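Local coordinates for inorganic polyphosphate/ATP-glucomannokinase (Arthrobacter sp., PDB 1WOQ), which phosphorylates glucose and probably mannose, drawing the phosphoryl group from inorganic polyphosphate or ATP, as a bacterial kinase of the ROK family, at residues Gln47-Pro51 and Glu52-Glu56; Ala138-Lys141 and Gly142-Val146; Ile17-Gly21 and Thr22-Gly26. All coordinates share one frame; numbering follows the deposited sequence.

Contact 1 (Gln47-Pro51 and Glu52-Glu56); sequences QPATP and ESVAE
T50 and S53 clasp each other in a capping box at the N-terminus of helix 51-66, with T50 as the N-cap. Each residue takes a backbone N-H of the other on its hydroxyl oxygen: S53 N donates to T50 OG1 over 3.3 Å in a long but nearly straight bond (167° at the hydrogen), and T50 N donates to S53 OG at 2.9 Å, more bent. Both hydroxyls lie between their own backbone N and carbonyl carbon (chi1 64° for T50, 69° for S53), which turns each one back to the other's amide. Within this frame the first helical bonds begin: V54 N meets T50 O at 2.8 Å, almost in line with the carbonyl, while A55 N reaches P51 O. P51 suits the first turn, since its nitrogen carries no hydrogen that would need an acceptor.

Before the cap the chain bends through an inverse gamma turn centred on A49, after a cis peptide bond preceding P48. W101 holds this turn from outside by a hydrogen bond from NE1 to A49 O and also packs on V54, and P51 lies against L109 of helix 106-114. V54 points back at the loop: its CG2 comes within 3.9 Å of A49 CB and 3.2 Å of T50 O.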
loop_
_atom_site.group_PDB
_atom_site.type_symbol
_atom_site.label_atom_id
_atom_site.label_comp_id
_atom_site.label_asym_id
_atom_site.label_seq_id
_atom_site.Cartn_x
_atom_site.Cartn_y
_atom_site.Cartn_z
ATOM N N GLN A 47 8.049 13.024 -12.473
ATOM C CA GLN A 47 7.719 12.377 -13.732
ATOM C C GLN A 47 8.748 12.729 -14.799
ATOM O O GLN A 47 8.959 13.902 -15.110
ATOM C CB GLN A 47 6.318 12.786 -14.191
ATOM C CG GLN A 47 5.213 12.327 -13.249
ATOM C CD GLN A 47 5.141 10.813 -13.117
ATOM O OE1 GLN A 47 4.463 10.288 -12.234
ATOM N NE2 GLN A 47 5.834 10.104 -14.004
ATOM N N PRO A 48 9.416 11.709 -15.361
ATOM C CA PRO A 48 9.219 10.298 -15.014
ATOM C C PRO A 48 9.677 9.981 -13.591
ATOM O O PRO A 48 10.531 10.672 -13.040
ATOM C CB PRO A 48 10.053 9.571 -16.063
ATOM C CG PRO A 48 11.193 10.512 -16.272
ATOM C CD PRO A 48 10.491 11.854 -16.359
ATOM N N ALA A 49 9.102 8.941 -13.001
ATOM C CA ALA A 49 9.462 8.544 -11.649
ATOM C C ALA A 49 10.583 7.511 -11.706
ATOM O O ALA A 49 10.338 6.310 -11.610
ATOM C CB ALA A 49 8.245 7.969 -10.928
ATOM N N THR A 50 11.813 7.991 -11.866
ATOM C CA THR A 50 12.978 7.115 -11.940
ATOM C C THR A 50 13.625 6.969 -10.571
ATOM O O THR A 50 13.382 7.775 -9.676
ATOM C CB THR A 50 14.039 7.681 -12.896
ATOM O OG1 THR A 50 14.530 8.925 -12.379
ATOM C CG2 THR A 50 13.446 7.901 -14.275
ATOM N N PRO A 51 14.463 5.935 -10.393
ATOM C CA PRO A 51 15.133 5.719 -9.111
ATOM C C PRO A 51 15.777 7.001 -8.595
ATOM O O PRO A 51 15.634 7.357 -7.429
ATOM C CB PRO A 51 16.161 4.645 -9.446
ATOM C CG PRO A 51 15.429 3.815 -10.457
ATOM C CD PRO A 51 14.808 4.868 -11.352
ATOM N N GLU A 52 16.479 7.700 -9.481
ATOM C CA GLU A 52 17.152 8.936 -9.105
ATOM C C GLU A 52 16.198 10.053 -8.682
ATOM O O GLU A 52 16.402 10.680 -7.645
ATOM C CB GLU A 52 18.038 9.411 -10.261
ATOM C CG GLU A 52 18.687 10.764 -10.033
ATOM C CD GLU A 52 19.770 11.065 -11.051
ATOM O OE1 GLU A 52 20.803 10.363 -11.040
ATOM O OE2 GLU A 52 19.586 11.998 -11.863
ATOM N N SER A 53 15.157 10.299 -9.475
ATOM C CA SER A 53 14.201 11.359 -9.159
ATOM C C SER A 53 13.391 11.036 -7.909
ATOM O O SER A 53 13.147 11.907 -7.073
ATOM C CB SER A 53 13.251 11.601 -10.340
ATOM O OG SER A 53 12.376 10.505 -10.541
ATOM N N VAL A 54 12.977 9.782 -7.784
ATOM C CA VAL A 54 12.207 9.355 -6.619
ATOM C C VAL A 54 13.060 9.454 -5.355
ATOM O O VAL A 54 12.575 9.856 -4.301
ATOM C CB VAL A 54 11.709 7.904 -6.790
ATOM C CG1 VAL A 54 11.107 7.391 -5.488
ATOM C CG2 VAL A 54 10.672 7.853 -7.908
ATOM N N ALA A 55 14.332 9.087 -5.459
ATOM C CA ALA A 55 15.225 9.156 -4.302
ATOM C C ALA A 55 15.300 10.588 -3.782
ATOM O O ALA A 55 15.288 10.821 -2.572
ATOM C CB ALA A 55 16.617 8.661 -4.680
ATOM N N GLU A 56 15.387 11.547 -4.696
ATOM C CA GLU A 56 15.449 12.949 -4.303
ATOM C C GLU A 56 14.171 13.385 -3.591
ATOM O O GLU A 56 14.226 14.083 -2.580
ATOM C CB GLU A 56 15.688 13.837 -5.526
ATOM C CG GLU A 56 17.088 13.725 -6.111
ATOM C CD GLU A 56 18.174 14.003 -5.085
ATOM O OE1 GLU A 56 18.070 15.025 -4.370
ATOM O OE2 GLU A 56 19.133 13.202 -4.995
#

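Contact 2 (Ala138-Lys141 and Gly142-Val146); sequences AGVK and GTVLV
V140 and V144 make a small apolar contact at the surface, where the loop following helix 123-134 turns into strand 143-149. It is local, between side chains four residues apart, and the two meet branch to branch: V140 CG1 lies 3.5 Å from V144 CG2, with the side chains crossing at about a right angle. Both valines hold CG1 anti to the backbone N (chi1 -177° for V140); the branch beside the backbone N of V144, CG2, is the one that meets CG1 of V140. V140 CB, at 4.0 Å from V144 CG2, is the next atom in the contact, and V144 CG1 stays further off.

The backbone between the valines bends at K141 and G142 without a direct hydrogen bond between the two segments. A water spans the bend instead, lying 2.6 Å from V140 O and 2.9 Å from G142 O, and it can donate to both carbonyls, although other acceptors nearby compete for its two protons. G142 has a positive phi (78°) and leaves no room for a side chain, because a beta carbon here would clash with K141 O. The side chain of K141 leads away from the valines and is bent at its third and fourth torsions, with D160 among its contacts.

G142 N donates to D160 OD1, tying the bend to D160, just past the end of strand 153-159. Beyond it, strand 143-149 runs as the central strand of its five-stranded mixed sheet, antiparallel to 153-159 on one flank and parallel to 217-221 on the other; V144 pairs by backbone with I158, and its side chain packs on I219.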
loop_
_atom_site.group_PDB
_atom_site.type_symbol
_atom_site.label_atom_id
_atom_site.label_comp_id
_atom_site.label_asym_id
_atom_site.label_seq_id
_atom_site.Cartn_x
_atom_site.Cartn_y
_atom_site.Cartn_z
ATOM N N ALA A 138 -7.835 -6.329 12.712
ATOM C CA ALA A 138 -7.491 -6.622 14.097
ATOM C C ALA A 138 -8.469 -7.619 14.706
ATOM O O ALA A 138 -9.681 -7.447 14.603
ATOM C CB ALA A 138 -7.477 -5.329 14.922
ATOM N N GLY A 139 -7.935 -8.662 15.330
ATOM C CA GLY A 139 -8.785 -9.656 15.962
ATOM C C GLY A 139 -9.389 -10.687 15.027
ATOM O O GLY A 139 -10.183 -11.526 15.453
ATOM N N VAL A 140 -9.028 -10.627 13.751
ATOM C CA VAL A 140 -9.547 -11.586 12.787
ATOM C C VAL A 140 -8.465 -12.605 12.456
ATOM O O VAL A 140 -7.403 -12.248 11.945
ATOM C CB VAL A 140 -9.991 -10.898 11.481
ATOM C CG1 VAL A 140 -10.596 -11.930 10.537
ATOM C CG2 VAL A 140 -10.994 -9.796 11.783
ATOM N N LYS A 141 -8.727 -13.871 12.761
ATOM C CA LYS A 141 -7.759 -14.918 12.471
ATOM C C LYS A 141 -8.035 -15.483 11.086
ATOM O O LYS A 141 -9.019 -15.118 10.441
ATOM C CB LYS A 141 -7.840 -16.034 13.514
ATOM C CG LYS A 141 -9.229 -16.619 13.702
ATOM C CD LYS A 141 -9.223 -17.822 14.653
ATOM C CE LYS A 141 -8.709 -17.471 16.049
ATOM N NZ LYS A 141 -7.251 -17.157 16.079
ATOM N N GLY A 142 -7.158 -16.365 10.631
ATOM C CA GLY A 142 -7.342 -16.960 9.324
ATOM C C GLY A 142 -6.937 -16.026 8.204
ATOM O O GLY A 142 -6.213 -15.053 8.412
ATOM N N THR A 143 -7.427 -16.318 7.009
ATOM C CA THR A 143 -7.098 -15.532 5.830
ATOM C C THR A 143 -7.888 -14.243 5.694
ATOM O O THR A 143 -9.116 -14.256 5.646
ATOM C CB THR A 143 -7.311 -16.373 4.565
ATOM O OG1 THR A 143 -6.492 -17.542 4.642
ATOM C CG2 THR A 143 -6.947 -15.579 3.312
ATOM N N VAL A 144 -7.160 -13.131 5.627
ATOM C CA VAL A 144 -7.749 -11.807 5.465
ATOM C C VAL A 144 -7.054 -11.169 4.270
ATOM O O VAL A 144 -5.835 -11.032 4.258
ATOM C CB VAL A 144 -7.526 -10.932 6.724
ATOM C CG1 VAL A 144 -8.006 -9.508 6.468
ATOM C CG2 VAL A 144 -8.284 -11.535 7.908
ATOM N N LEU A 145 -7.822 -10.779 3.260
ATOM C CA LEU A 145 -7.214 -10.182 2.078
ATOM C C LEU A 145 -7.568 -8.713 1.939
ATOM O O LEU A 145 -8.737 -8.351 1.837
ATOM C CB LEU A 145 -7.642 -10.951 0.820
ATOM C CG LEU A 145 -7.335 -12.455 0.848
ATOM C CD1 LEU A 145 -7.857 -13.112 -0.427
ATOM C CD2 LEU A 145 -5.836 -12.673 0.991
ATOM N N VAL A 146 -6.543 -7.868 1.953
ATOM C CA VAL A 146 -6.730 -6.431 1.812
ATOM C C VAL A 146 -6.470 -6.099 0.346
ATOM O O VAL A 146 -5.350 -6.237 -0.142
ATOM C CB VAL A 146 -5.740 -5.657 2.707
ATOM C CG1 VAL A 146 -6.056 -4.164 2.669
ATOM C CG2 VAL A 146 -5.827 -6.174 4.137
HETATM O O HOH W 1 -5.741 -12.674 9.971
#

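Contact 3 (Ile17-Gly21 and Thr22-Gly26); sequences IDIGG and TGIKG. With PO4 (phosphate ion), chain E; PO4 (phosphate ion), chain D.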
loop_
_atom_site.group_PDB
_atom_site.type_symbol
_atom_site.label_atom_id
_atom_site.label_comp_id
_atom_site.label_asym_id
_atom_site.label_seq_id
_atom_site.Cartn_x
_atom_site.Cartn_y
_atom_site.Cartn_z
ATOM N N ILE A 17 7.253 6.314 4.823
ATOM C CA ILE A 17 7.100 7.008 3.546
ATOM C C ILE A 17 6.301 6.130 2.588
ATOM O O ILE A 17 6.577 4.941 2.463
ATOM C CB ILE A 17 8.485 7.307 2.911
ATOM C CG1 ILE A 17 9.342 8.131 3.878
ATOM C CG2 ILE A 17 8.312 8.064 1.594
ATOM C CD1 ILE A 17 8.812 9.531 4.143
ATOM N N ASP A 18 5.321 6.719 1.907
ATOM C CA ASP A 18 4.484 5.976 0.966
ATOM C C ASP A 18 4.671 6.547 -0.441
ATOM O O ASP A 18 4.327 7.701 -0.706
ATOM C CB ASP A 18 3.017 6.072 1.421
ATOM C CG ASP A 18 2.080 5.159 0.638
ATOM O OD1 ASP A 18 2.506 4.086 0.169
ATOM O OD2 ASP A 18 0.891 5.514 0.513
ATOM N N ILE A 19 5.243 5.741 -1.331
ATOM C CA ILE A 19 5.482 6.169 -2.706
ATOM C C ILE A 19 4.287 5.788 -3.570
ATOM O O ILE A 19 4.020 4.605 -3.796
ATOM C CB ILE A 19 6.756 5.517 -3.285
ATOM C CG1 ILE A 19 7.979 5.960 -2.474
ATOM C CG2 ILE A 19 6.917 5.901 -4.755
ATOM C CD1 ILE A 19 9.277 5.274 -2.871
ATOM N N GLY A 20 3.567 6.798 -4.047
ATOM C CA GLY A 20 2.402 6.548 -4.872
ATOM C C GLY A 20 2.576 7.027 -6.299
ATOM O O GLY A 20 3.610 7.592 -6.653
ATOM N N GLY A 21 1.554 6.802 -7.117
ATOM C CA GLY A 21 1.616 7.214 -8.504
ATOM C C GLY A 21 1.592 8.720 -8.685
ATOM O O GLY A 21 2.273 9.250 -9.562
ATOM N N THR A 22 0.821 9.416 -7.855
ATOM C CA THR A 22 0.716 10.866 -7.967
ATOM C C THR A 22 1.389 11.633 -6.835
ATOM O O THR A 22 1.670 12.821 -6.971
ATOM C CB THR A 22 -0.757 11.315 -8.043
ATOM O OG1 THR A 22 -1.426 10.989 -6.819
ATOM C CG2 THR A 22 -1.461 10.624 -9.200
ATOM N N GLY A 23 1.652 10.968 -5.719
ATOM C CA GLY A 23 2.291 11.662 -4.618
ATOM C C GLY A 23 3.173 10.793 -3.745
ATOM O O GLY A 23 2.951 9.589 -3.621
ATOM N N ILE A 24 4.192 11.413 -3.160
ATOM C CA ILE A 24 5.110 10.733 -2.256
ATOM C C ILE A 24 4.893 11.439 -0.931
ATOM O O ILE A 24 5.239 12.610 -0.771
ATOM C CB ILE A 24 6.568 10.890 -2.706
ATOM C CG1 ILE A 24 6.782 10.097 -3.998
ATOM C CG2 ILE A 24 7.516 10.420 -1.603
ATOM C CD1 ILE A 24 8.187 10.168 -4.536
ATOM N N LYS A 25 4.287 10.729 0.009
ATOM C CA LYS A 25 3.973 11.311 1.298
ATOM C C LYS A 25 4.591 10.565 2.460
ATOM O O LYS A 25 4.922 9.384 2.358
ATOM C CB LYS A 25 2.457 11.365 1.470
ATOM C CG LYS A 25 1.771 10.044 1.189
ATOM C CD LYS A 25 0.255 10.172 1.260
ATOM C CE LYS A 25 -0.413 8.876 0.829
ATOM N NZ LYS A 25 -1.900 8.970 0.865
ATOM N N GLY A 26 4.740 11.267 3.574
ATOM C CA GLY A 26 5.322 10.641 4.741
ATOM C C GLY A 26 4.724 11.196 6.012
ATOM O O GLY A 26 4.030 12.215 6.002
HETATM P P PO4 E . -1.799 10.527 -2.407
HETATM O O1 PO4 E . -2.675 11.324 -1.349
HETATM O O2 PO4 E . -2.104 10.791 -3.866
HETATM O O3 PO4 E . -0.378 11.031 -2.053
HETATM O O4 PO4 E . -1.996 9.083 -1.977
HETATM P P PO4 D . -1.667 5.040 -6.019
HETATM O O1 PO4 D . -0.637 4.186 -5.166
HETATM O O2 PO4 D . -2.975 4.357 -6.352
HETATM O O3 PO4 D . -1.909 6.241 -5.075
HETATM O O4 PO4 D . -0.842 5.440 -7.230
#
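T22 and G21 form the turn of a beta hairpin, ahead of the return strand that starts at G23. T22 OG1 is 3.0 Å from O2 of the chain E phosphate, while G21 N donates to O4 of the chain D phosphate at 2.8 Å. G23 follows, its carbonyl O accepting from G20 N, and a side chain here would run into the chain E phosphate. I24 turns to the face shared with I17 and I19; its CG2 meets I17 CG2 at 4.1 Å, and V54 and A57 of helix 51-66 lie over that face. K25 faces the other way beside D18. Their backbones exchange two bonds, D18 N to K25 O at 2.7 Å (177° at the hydrogen) and K25 N to D18 O. The K25 chain is extended beyond CG and carries NZ to 2.8 Å from O4 of the chain E phosphate, with a weak second bond to O1; NZ also donates to N248 O. D18 OD1 bonds to T81 OG1. Cut back to alanine, K25 would probably leave the anion without a charged partner and N248 O without this donor. I17 CD1 lies 3.7 Å from G26 CA, where a beta carbon would strike it as placed. Probably from the crystallisation liquor, the phosphates nonetheless sit at a glycine-rich hairpin consistent with the first phosphate-binding motif of the actin/hexokinase-like ATPase fold, to which ROK kinases belong.

In the fold
Along the chain the order is contact 3, contact 1, contact 2. Contacts 3 and 1 are neighbours, with centres about 12 Å apart: strands 14-19 and 23-30 of the first five-stranded mixed sheet carry contact 3, and helix 51-66, which starts in contact 1, packs on them, V54 CG1 lying 3.8 Å from I19 CD1. Contact 2 belongs to the second five-stranded mixed sheet, on the opposite side of the chain's centre, with its centre about 35 Å from that of contact 1 and about 26 Å from that of contact 3. Both sheets have the strand order 3-2-1-4-5, consistent with the duplicated domains of actin-like kinases; the glucose pocket draws residues from both halves.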